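Local coordinates for spore germination protein GerM (Bacillus subtilis subsp. subtilis str. 168, PDB 6GZB) that is of unknown biochemical function but affects both sporulation and germination, and is built from two GerMN domains in tandem, at residues K239-S242 with L248-F251; V66-P71 with N98-V103; A232-L237 with V255-K260; L83-L86 with G90-S93. One frame throughout, in Å; residues are numbered along the deposited sequence.

The four contacts are split between the two GerMN domains. Contacts 4 and 2 belong to the first domain, contacts 1 and 3 to the second. Contact 4 falls within the span between the segments of contact 2, and contact 1 within that of contact 3. The centres of contacts 2 and 4 are about 10 Å apart, and V103 N probably hydrogen-bonds to L86 O between them. Those of contacts 1 and 3 are about 13 Å apart, linked through T249 and L237. Contacts 3 and 4, about 39 Å between centres, lie on opposite sides of the chain's centre. Each packs a helix against its following loop; contact 2 joins strands 65-73 and 100-101.

Contact 1 of 4, residues K239-S242 with L248-F251; sequences KGPS and LTDF
The P241 ring lies against the backbone and side chain of L248-T249. Its CD touches T249 CB at 3.8 Å. Its CG reaches the backbone of L248, 3.8 Å from L248 N. The P241 ring and the T249 side chain meet at a slant. G240 adds the next contact, with its CA 3.8 Å from T249 CB. No hydrogen bond joins the two segments, and the touching between them is van der Waals packing.

The backbone of G240 has positive phi (89°) just after helix 229-239. A CB at these angles would be jammed against the carbonyl oxygen of K239, would clash with P241 CD and would crowd T249 CG2. The T249 hydroxyl is bonded to the helix. OG1 stands opposite the backbone N (chi1 -157°) and bonds to L237 O near the helix end. That bond helps to fix the rotation of the T249 side chain, while the backbone itself directs CB to the proline. Farther out, P241 also touches Y205 and L248 pairs its backbone with L206, both of strand 198-208.

With an alanine at P241, CG and CD are gone, which would probably open a gap beside T249 and L248 and let the backbone after G240 turn more freely. The contact thus combines apolar packing across the loop with one side-chain hydrogen bond to the preceding helix.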
loop_
_atom_site.group_PDB
_atom_site.type_symbol
_atom_site.label_atom_id
_atom_site.label_comp_id
_atom_site.label_asym_id
_atom_site.label_seq_id
_atom_site.Cartn_x
_atom_site.Cartn_y
_atom_site.Cartn_z
ATOM N N LYS A 239 7.620 3.071 16.531
ATOM C CA LYS A 239 8.806 2.208 16.617
ATOM C C LYS A 239 9.689 2.357 15.393
ATOM O O LYS A 239 10.897 2.191 15.478
ATOM C CB LYS A 239 8.416 0.738 16.743
ATOM C CG LYS A 239 7.834 0.340 18.083
ATOM C CD LYS A 239 7.770 -1.172 18.191
ATOM C CE LYS A 239 6.414 -1.640 18.678
ATOM N NZ LYS A 239 6.277 -3.116 18.542
ATOM N N GLY A 240 9.068 2.550 14.235
ATOM C CA GLY A 240 9.805 2.729 12.996
ATOM C C GLY A 240 10.093 1.417 12.306
ATOM O O GLY A 240 9.770 0.349 12.822
ATOM N N PRO A 241 10.693 1.486 11.112
ATOM C CA PRO A 241 10.926 0.286 10.329
ATOM C C PRO A 241 12.141 -0.502 10.824
ATOM O O PRO A 241 12.864 -0.042 11.699
ATOM C CB PRO A 241 11.169 0.831 8.926
ATOM C CG PRO A 241 11.723 2.192 9.143
ATOM C CD PRO A 241 11.058 2.709 10.384
ATOM N N SER A 242 12.338 -1.688 10.264
ATOM C CA SER A 242 13.533 -2.479 10.519
ATOM C C SER A 242 14.773 -1.638 10.215
ATOM O O SER A 242 14.752 -0.750 9.350
ATOM C CB SER A 242 13.549 -3.729 9.638
ATOM O OG SER A 242 12.301 -4.410 9.640
ATOM N N LEU A 248 12.522 4.715 6.466
ATOM C CA LEU A 248 12.635 5.555 7.630
ATOM C C LEU A 248 11.279 5.884 8.198
ATOM O O LEU A 248 10.271 5.594 7.612
ATOM C CB LEU A 248 13.355 6.819 7.269
ATOM C CG LEU A 248 13.365 7.127 5.787
ATOM C CD1 LEU A 248 13.444 8.609 5.664
ATOM C CD2 LEU A 248 14.501 6.512 4.994
ATOM N N THR A 249 11.268 6.462 9.374
ATOM C CA THR A 249 10.043 6.920 10.015
ATOM C C THR A 249 10.306 8.355 10.422
ATOM O O THR A 249 11.412 8.692 10.762
ATOM C CB THR A 249 9.643 6.090 11.263
ATOM O OG1 THR A 249 8.250 6.218 11.518
ATOM C CG2 THR A 249 10.342 6.558 12.453
ATOM N N ASP A 250 9.308 9.217 10.330
ATOM C CA ASP A 250 9.512 10.562 10.777
ATOM C C ASP A 250 8.933 10.694 12.166
ATOM O O ASP A 250 8.895 11.754 12.697
ATOM C CB ASP A 250 8.935 11.592 9.821
ATOM C CG ASP A 250 9.539 12.990 10.016
ATOM O OD1 ASP A 250 10.746 13.103 10.244
ATOM O OD2 ASP A 250 8.821 13.988 9.943
ATOM N N PHE A 251 8.504 9.593 12.749
ATOM C CA PHE A 251 7.962 9.591 14.106
ATOM C C PHE A 251 9.084 9.628 15.123
ATOM O O PHE A 251 10.099 8.964 14.955
ATOM C CB PHE A 251 7.125 8.339 14.364
ATOM C CG PHE A 251 5.751 8.397 13.784
ATOM C CD1 PHE A 251 5.558 8.319 12.414
ATOM C CD2 PHE A 251 4.653 8.422 14.607
ATOM C CE1 PHE A 251 4.283 8.336 11.876
ATOM C CE2 PHE A 251 3.381 8.464 14.077
ATOM C CZ PHE A 251 3.195 8.409 12.711
#

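Contact 2 of 4, residues V66-P71 with N98-V103; sequences VAQTLP and NGFRAV
The torsions of Q68 lay its amide against the F100 ring. CG leaves opposite the carbonyl carbon (chi1 -69°), and the chain then bends at chi2. F100 likewise has its CG opposite its own carbonyl carbon, which sends the ring across to strand 65-73.

The amide of Q68 stacks on the ring, with the two planes only 10° apart. Q68 CD sits 3.5 Å from F100 CZ. OE1 lies over the CE1 side of the ring, 3.5 Å from F100 CE1, and NE2 is nearer CZ. Q68 CG makes a CH-pi contact over the same face, 3.8 Å from the centroid of the F100 ring. V66 meets the ring differently. It comes at the edge, near the ring plane, where V66 CB is 4.0 Å from F100 CE2.

The amide is tied back to its own strand. Q68 NE2 donates to A67 O at 3.1 Å, with the N-H pointing at the oxygen at 149°. The bond is tilted from the amide plane, yet it helps to keep the buried group flat against the ring. A67 O also accepts from N337 ND2. Y214, from strand 213-223, meets the F100 ring and also touches V66 and Q68.

Strands 65-73 and 100-101 lie on either side of strand 51-60 in an antiparallel sheet. The contact is an amide-aromatic stack between side chains, bridging the two strands that flank 51-60.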
loop_
_atom_site.group_PDB
_atom_site.type_symbol
_atom_site.label_atom_id
_atom_site.label_comp_id
_atom_site.label_asym_id
_atom_site.label_seq_id
_atom_site.Cartn_x
_atom_site.Cartn_y
_atom_site.Cartn_z
ATOM N N VAL A 66 5.532 -0.940 -4.354
ATOM C CA VAL A 66 5.156 0.410 -3.941
ATOM C C VAL A 66 4.254 1.033 -4.995
ATOM O O VAL A 66 4.510 0.904 -6.191
ATOM C CB VAL A 66 6.381 1.347 -3.833
ATOM C CG1 VAL A 66 5.966 2.653 -3.181
ATOM C CG2 VAL A 66 7.520 0.693 -3.064
ATOM N N ALA A 67 3.237 1.756 -4.548
ATOM C CA ALA A 67 2.373 2.505 -5.455
ATOM C C ALA A 67 3.159 3.669 -6.057
ATOM O O ALA A 67 3.832 4.402 -5.342
ATOM C CB ALA A 67 1.149 3.031 -4.710
ATOM N N GLN A 68 3.094 3.801 -7.381
ATOM C CA GLN A 68 3.415 5.046 -8.052
ATOM C C GLN A 68 2.238 5.489 -8.896
ATOM O O GLN A 68 1.785 4.755 -9.774
ATOM C CB GLN A 68 4.654 4.887 -8.927
ATOM C CG GLN A 68 5.935 4.699 -8.135
ATOM C CD GLN A 68 6.421 5.995 -7.526
ATOM O OE1 GLN A 68 7.018 6.828 -8.214
ATOM N NE2 GLN A 68 6.142 6.189 -6.236
ATOM N N THR A 69 1.707 6.672 -8.588
ATOM C CA THR A 69 0.518 7.168 -9.272
ATOM C C THR A 69 0.910 7.950 -10.511
ATOM O O THR A 69 1.658 8.921 -10.432
ATOM C CB THR A 69 -0.358 8.016 -8.338
ATOM O OG1 THR A 69 -1.012 7.150 -7.399
ATOM C CG2 THR A 69 -1.425 8.762 -9.129
ATOM N N LEU A 70 0.489 7.445 -11.666
ATOM C CA LEU A 70 1.045 7.857 -12.950
ATOM C C LEU A 70 -0.069 8.074 -13.971
ATOM O O LEU A 70 -1.134 7.473 -13.859
ATOM C CB LEU A 70 2.027 6.801 -13.461
ATOM C CG LEU A 70 3.310 6.701 -12.645
ATOM C CD1 LEU A 70 4.091 5.451 -13.023
ATOM C CD2 LEU A 70 4.145 7.963 -12.824
ATOM N N PRO A 71 0.174 8.944 -14.965
ATOM C CA PRO A 71 -0.845 9.301 -15.952
ATOM C C PRO A 71 -1.047 8.218 -17.004
ATOM O O PRO A 71 -0.120 7.887 -17.732
ATOM C CB PRO A 71 -0.276 10.569 -16.601
ATOM C CG PRO A 71 1.198 10.426 -16.478
ATOM C CD PRO A 71 1.454 9.634 -15.218
ATOM N N ASN A 98 12.418 7.201 -11.996
ATOM C CA ASN A 98 13.733 6.754 -11.569
ATOM C C ASN A 98 13.629 6.026 -10.228
ATOM O O ASN A 98 12.949 6.483 -9.309
ATOM C CB ASN A 98 14.691 7.948 -11.436
ATOM C CG ASN A 98 15.013 8.605 -12.773
ATOM O OD1 ASN A 98 14.955 7.978 -13.830
ATOM N ND2 ASN A 98 15.376 9.879 -12.723
ATOM N N GLY A 99 14.372 4.932 -10.101
ATOM C CA GLY A 99 14.424 4.165 -8.861
ATOM C C GLY A 99 13.322 3.118 -8.768
ATOM O O GLY A 99 13.095 2.540 -7.704
ATOM N N PHE A 100 12.622 2.895 -9.873
ATOM C CA PHE A 100 11.565 1.889 -9.931
ATOM C C PHE A 100 11.707 1.050 -11.187
ATOM O O PHE A 100 12.208 1.534 -12.201
ATOM C CB PHE A 100 10.184 2.558 -9.937
ATOM C CG PHE A 100 9.840 3.234 -8.652
ATOM C CD1 PHE A 100 10.242 4.540 -8.413
ATOM C CD2 PHE A 100 9.151 2.552 -7.661
ATOM C CE1 PHE A 100 9.933 5.160 -7.220
ATOM C CE2 PHE A 100 8.876 3.158 -6.451
ATOM C CZ PHE A 100 9.255 4.468 -6.239
ATOM N N ARG A 101 11.198 -0.181 -11.138
ATOM C CA ARG A 101 11.154 -1.040 -12.318
ATOM C C ARG A 101 9.773 -1.667 -12.486
ATOM O O ARG A 101 9.004 -1.754 -11.534
ATOM C CB ARG A 101 12.221 -2.140 -12.236
ATOM C CG ARG A 101 12.047 -3.126 -11.089
ATOM C CD ARG A 101 13.140 -4.201 -11.104
ATOM N NE ARG A 101 13.260 -4.956 -9.846
ATOM C CZ ARG A 101 12.885 -6.228 -9.682
ATOM N NH1 ARG A 101 12.328 -6.897 -10.674
ATOM N NH2 ARG A 101 13.040 -6.825 -8.515
ATOM N N ALA A 102 9.458 -2.058 -13.720
ATOM C CA ALA A 102 8.215 -2.735 -14.027
ATOM C C ALA A 102 8.224 -4.143 -13.449
ATOM O O ALA A 102 9.222 -4.582 -12.878
ATOM C CB ALA A 102 7.995 -2.766 -15.524
ATOM N N VAL A 103 7.105 -4.842 -13.570
ATOM C CA VAL A 103 6.855 -6.022 -12.737
ATOM C C VAL A 103 6.650 -7.292 -13.566
ATOM O O VAL A 103 7.201 -8.344 -13.259
ATOM C CB VAL A 103 5.612 -5.810 -11.852
ATOM C CG1 VAL A 103 5.300 -7.067 -11.051
ATOM C CG2 VAL A 103 5.824 -4.636 -10.918
#

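Contact 3 of 4, residues A232-L237 with V255-K260; sequences AAINEL and VKLVSK
Helix 229-239 of the second GerMN domain packs here against the loop that leads to strand 262-264. I234 faces that loop and meets two of its apolar side chains, V255 and L257.

A single methyl of I234 does most of the touching. CG2 stands opposite the backbone N, while CG1 lies beside it (chi1 -64°). The methyl comes within 4.1 Å of L257 CG and 4.2 Å of L257 CD2. The two side chains cross at about a right angle, so the branch point of the leucine and one of its methyls both rest on the isoleucine methyl. V255 reaches the same methyl more loosely, with V255 CG1 4.5 Å from I234 CG2.

F272, from strand 267-272, also touches I234, V255 and L257, and so adds an aromatic side chain to the cluster. The loop is also tied to that neighbourhood through its backbone. K256 bonds to N273, and V258 bonds to D271. On the helix, E236 N bonds to A232 O at 2.9 Å, within the regular turn that presents I234.

No hydrogen bond crosses between the two segments. All three touching side chains are aliphatic, and I234 and V255 are buried. The contact therefore rests on van der Waals packing and the exclusion of water, while the polar bonds of the loop include those to D271 and N273.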
loop_
_atom_site.group_PDB
_atom_site.type_symbol
_atom_site.label_atom_id
_atom_site.label_comp_id
_atom_site.label_asym_id
_atom_site.label_seq_id
_atom_site.Cartn_x
_atom_site.Cartn_y
_atom_site.Cartn_z
ATOM N N ALA A 232 -2.259 -0.338 17.744
ATOM C CA ALA A 232 -1.134 -1.147 17.279
ATOM C C ALA A 232 -0.405 -0.454 16.126
ATOM O O ALA A 232 0.827 -0.387 16.110
ATOM C CB ALA A 232 -1.620 -2.522 16.842
ATOM N N ALA A 233 -1.171 0.016 15.144
ATOM C CA ALA A 233 -0.617 0.737 13.992
ATOM C C ALA A 233 0.199 1.953 14.418
ATOM O O ALA A 233 1.331 2.146 13.972
ATOM C CB ALA A 233 -1.734 1.159 13.052
ATOM N N ILE A 234 -0.362 2.749 15.315
ATOM C CA ILE A 234 0.336 3.924 15.827
ATOM C C ILE A 234 1.624 3.542 16.551
ATOM O O ILE A 234 2.667 4.162 16.332
ATOM C CB ILE A 234 -0.562 4.746 16.772
ATOM C CG1 ILE A 234 -1.765 5.306 16.010
ATOM C CG2 ILE A 234 0.226 5.878 17.399
ATOM C CD1 ILE A 234 -1.388 6.037 14.739
ATOM N N ASN A 235 1.567 2.510 17.389
ATOM C CA ASN A 235 2.769 2.049 18.094
ATOM C C ASN A 235 3.842 1.581 17.113
ATOM O O ASN A 235 5.030 1.856 17.309
ATOM C CB ASN A 235 2.441 0.920 19.086
ATOM C CG ASN A 235 1.612 1.394 20.268
ATOM O OD1 ASN A 235 1.525 2.588 20.536
ATOM N ND2 ASN A 235 0.924 0.467 20.918
ATOM N N GLU A 236 3.434 0.899 16.041
ATOM C CA GLU A 236 4.404 0.444 15.035
ATOM C C GLU A 236 5.015 1.619 14.269
ATOM O O GLU A 236 6.187 1.579 13.869
ATOM C CB GLU A 236 3.754 -0.531 14.039
ATOM C CG GLU A 236 3.381 -1.886 14.624
ATOM C CD GLU A 236 4.570 -2.609 15.241
ATOM O OE1 GLU A 236 5.684 -2.473 14.715
ATOM O OE2 GLU A 236 4.399 -3.258 16.289
ATOM N N LEU A 237 4.211 2.642 14.017
ATOM C CA LEU A 237 4.715 3.840 13.334
ATOM C C LEU A 237 5.762 4.545 14.181
ATOM O O LEU A 237 6.800 4.968 13.670
ATOM C CB LEU A 237 3.575 4.793 13.006
ATOM C CG LEU A 237 2.724 4.381 11.796
ATOM C CD1 LEU A 237 1.492 5.259 11.667
ATOM C CD2 LEU A 237 3.544 4.454 10.523
ATOM N N VAL A 255 6.316 8.858 20.766
ATOM C CA VAL A 255 4.926 9.091 20.399
ATOM C C VAL A 255 4.028 8.013 20.997
ATOM O O VAL A 255 4.312 6.828 20.864
ATOM C CB VAL A 255 4.758 9.108 18.866
ATOM C CG1 VAL A 255 3.297 8.934 18.474
ATOM C CG2 VAL A 255 5.349 10.381 18.284
ATOM N N LYS A 256 2.966 8.438 21.678
ATOM C CA LYS A 256 1.965 7.531 22.246
ATOM C C LYS A 256 0.589 8.151 22.122
ATOM O O LYS A 256 0.449 9.375 22.082
ATOM C CB LYS A 256 2.228 7.258 23.732
ATOM C CG LYS A 256 3.546 6.561 24.030
ATOM C CD LYS A 256 3.799 6.471 25.528
ATOM C CE LYS A 256 5.286 6.364 25.846
ATOM N NZ LYS A 256 5.946 7.696 25.929
ATOM N N LEU A 257 -0.432 7.304 22.066
ATOM C CA LEU A 257 -1.793 7.756 22.268
ATOM C C LEU A 257 -2.035 7.939 23.766
ATOM O O LEU A 257 -1.566 7.143 24.577
ATOM C CB LEU A 257 -2.789 6.756 21.683
ATOM C CG LEU A 257 -2.692 6.526 20.172
ATOM C CD1 LEU A 257 -3.693 5.474 19.740
ATOM C CD2 LEU A 257 -2.909 7.814 19.386
ATOM N N VAL A 258 -2.741 9.006 24.129
ATOM C CA VAL A 258 -3.031 9.305 25.532
ATOM C C VAL A 258 -4.488 9.001 25.871
ATOM O O VAL A 258 -4.875 9.021 27.032
ATOM C CB VAL A 258 -2.727 10.781 25.876
ATOM C CG1 VAL A 258 -1.242 11.068 25.746
ATOM C CG2 VAL A 258 -3.527 11.717 24.983
ATOM N N SER A 259 -5.289 8.722 24.847
ATOM C CA SER A 259 -6.639 8.200 25.031
ATOM C C SER A 259 -6.839 7.012 24.103
ATOM O O SER A 259 -6.152 6.882 23.094
ATOM C CB SER A 259 -7.686 9.262 24.688
ATOM O OG SER A 259 -7.349 10.510 25.248
ATOM N N LYS A 260 -7.825 6.183 24.408
ATOM C CA LYS A 260 -8.228 5.148 23.481
ATOM C C LYS A 260 -8.791 5.820 22.240
ATOM O O LYS A 260 -9.554 6.770 22.349
ATOM C CB LYS A 260 -9.272 4.222 24.114
ATOM C CG LYS A 260 -8.680 2.964 24.736
ATOM C CD LYS A 260 -9.495 2.451 25.921
ATOM C CE LYS A 260 -8.806 2.731 27.254
ATOM N NZ LYS A 260 -7.568 1.923 27.454
#

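Contact 4 of 4, residues L83-L86 with G90-S93; sequences LEYL and GPVS
The Y85 ring lies under P91, which covers one of its faces at a slant. P91 CB approaches closest, 3.4 Å from Y85 CZ. It makes a CH-pi contact, 3.8 Å from the centroid of the Y85 ring and 30° off the ring normal. P91 CG sits over the same face, displaced toward the rim. V92 meets the ring obliquely, with V92 CB 4.0 Å from Y85 CD2. The same CB also comes close to the Y85 backbone, 3.1 Å from Y85 O. With CG2 anti to the backbone N (chi1, measured to CG1, 74°), both V92 methyls also lie near that oxygen.

A water joins the backbones beside the ring. It donates to E84 O and accepts from V92 N at 3.2 Å. In the second segment G90 O takes two donors, S93 N and S93 OG, which hold the turn that carries P91 and V92. Beyond the two segments, the Y85 side chain also touches L56, L72, P73 and I95.

Putting an alanine at Y85 would probably leave P91 without its ring partner and open a gap beside V92.

Y85 is the first residue to leave helical geometry after helix 78-84. The contact is a proline-aromatic CH-pi packing of the following turn against the helix end.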
loop_
_atom_site.group_PDB
_atom_site.type_symbol
_atom_site.label_atom_id
_atom_site.label_comp_id
_atom_site.label_asym_id
_atom_site.label_seq_id
_atom_site.Cartn_x
_atom_site.Cartn_y
_atom_site.Cartn_z
ATOM N N LEU A 83 -2.886 -3.178 -15.560
ATOM C CA LEU A 83 -1.985 -4.325 -15.596
ATOM C C LEU A 83 -1.021 -4.251 -16.778
ATOM O O LEU A 83 0.138 -4.650 -16.666
ATOM C CB LEU A 83 -2.777 -5.627 -15.667
ATOM C CG LEU A 83 -3.631 -5.949 -14.436
ATOM C CD1 LEU A 83 -4.176 -7.367 -14.556
ATOM C CD2 LEU A 83 -2.832 -5.804 -13.152
ATOM N N GLU A 84 -1.500 -3.763 -17.915
ATOM C CA GLU A 84 -0.649 -3.611 -19.097
ATOM C C GLU A 84 0.492 -2.648 -18.818
ATOM O O GLU A 84 1.575 -2.759 -19.399
ATOM C CB GLU A 84 -1.468 -3.114 -20.299
ATOM C CG GLU A 84 -2.116 -4.234 -21.101
ATOM C CD GLU A 84 -3.300 -3.783 -21.945
ATOM O OE1 GLU A 84 -3.953 -4.654 -22.558
ATOM O OE2 GLU A 84 -3.607 -2.574 -21.980
ATOM N N TYR A 85 0.250 -1.707 -17.911
ATOM C CA TYR A 85 1.275 -0.733 -17.546
ATOM C C TYR A 85 2.178 -1.228 -16.421
ATOM O O TYR A 85 2.990 -0.470 -15.890
ATOM C CB TYR A 85 0.623 0.594 -17.174
ATOM C CG TYR A 85 0.425 1.503 -18.365
ATOM C CD1 TYR A 85 -0.614 1.291 -19.262
ATOM C CD2 TYR A 85 1.294 2.554 -18.614
ATOM C CE1 TYR A 85 -0.797 2.115 -20.352
ATOM C CE2 TYR A 85 1.100 3.399 -19.689
ATOM C CZ TYR A 85 0.068 3.158 -20.568
ATOM O OH TYR A 85 -0.120 3.969 -21.660
ATOM N N LEU A 86 2.058 -2.509 -16.083
ATOM C CA LEU A 86 3.027 -3.165 -15.217
ATOM C C LEU A 86 4.047 -3.959 -16.033
ATOM O O LEU A 86 4.956 -4.565 -15.473
ATOM C CB LEU A 86 2.314 -4.122 -14.257
ATOM C CG LEU A 86 1.306 -3.500 -13.305
ATOM C CD1 LEU A 86 0.659 -4.571 -12.450
ATOM C CD2 LEU A 86 1.980 -2.452 -12.431
ATOM N N GLY A 90 6.829 -2.306 -21.907
ATOM C CA GLY A 90 5.579 -1.822 -22.470
ATOM C C GLY A 90 5.449 -0.317 -22.312
ATOM O O GLY A 90 6.431 0.378 -22.080
ATOM N N PRO A 91 4.219 0.191 -22.427
ATOM C CA PRO A 91 3.971 1.628 -22.437
ATOM C C PRO A 91 4.465 2.337 -21.176
ATOM O O PRO A 91 4.638 3.549 -21.197
ATOM C CB PRO A 91 2.444 1.743 -22.564
ATOM C CG PRO A 91 1.909 0.360 -22.429
ATOM C CD PRO A 91 3.017 -0.594 -22.732
ATOM N N VAL A 92 4.698 1.595 -20.096
ATOM C CA VAL A 92 5.115 2.208 -18.835
ATOM C C VAL A 92 6.556 2.713 -18.904
ATOM O O VAL A 92 6.957 3.590 -18.133
ATOM C CB VAL A 92 4.967 1.237 -17.639
ATOM C CG1 VAL A 92 6.057 0.179 -17.658
ATOM C CG2 VAL A 92 5.002 1.991 -16.322
ATOM N N SER A 93 7.330 2.173 -19.837
ATOM C CA SER A 93 8.732 2.555 -19.966
ATOM C C SER A 93 8.871 4.065 -20.145
ATOM O O SER A 93 9.807 4.676 -19.631
ATOM C CB SER A 93 9.378 1.827 -21.145
ATOM O OG SER A 93 8.758 2.198 -22.361
HETATM O O HOH W 1 4.037 -1.469 -19.633
#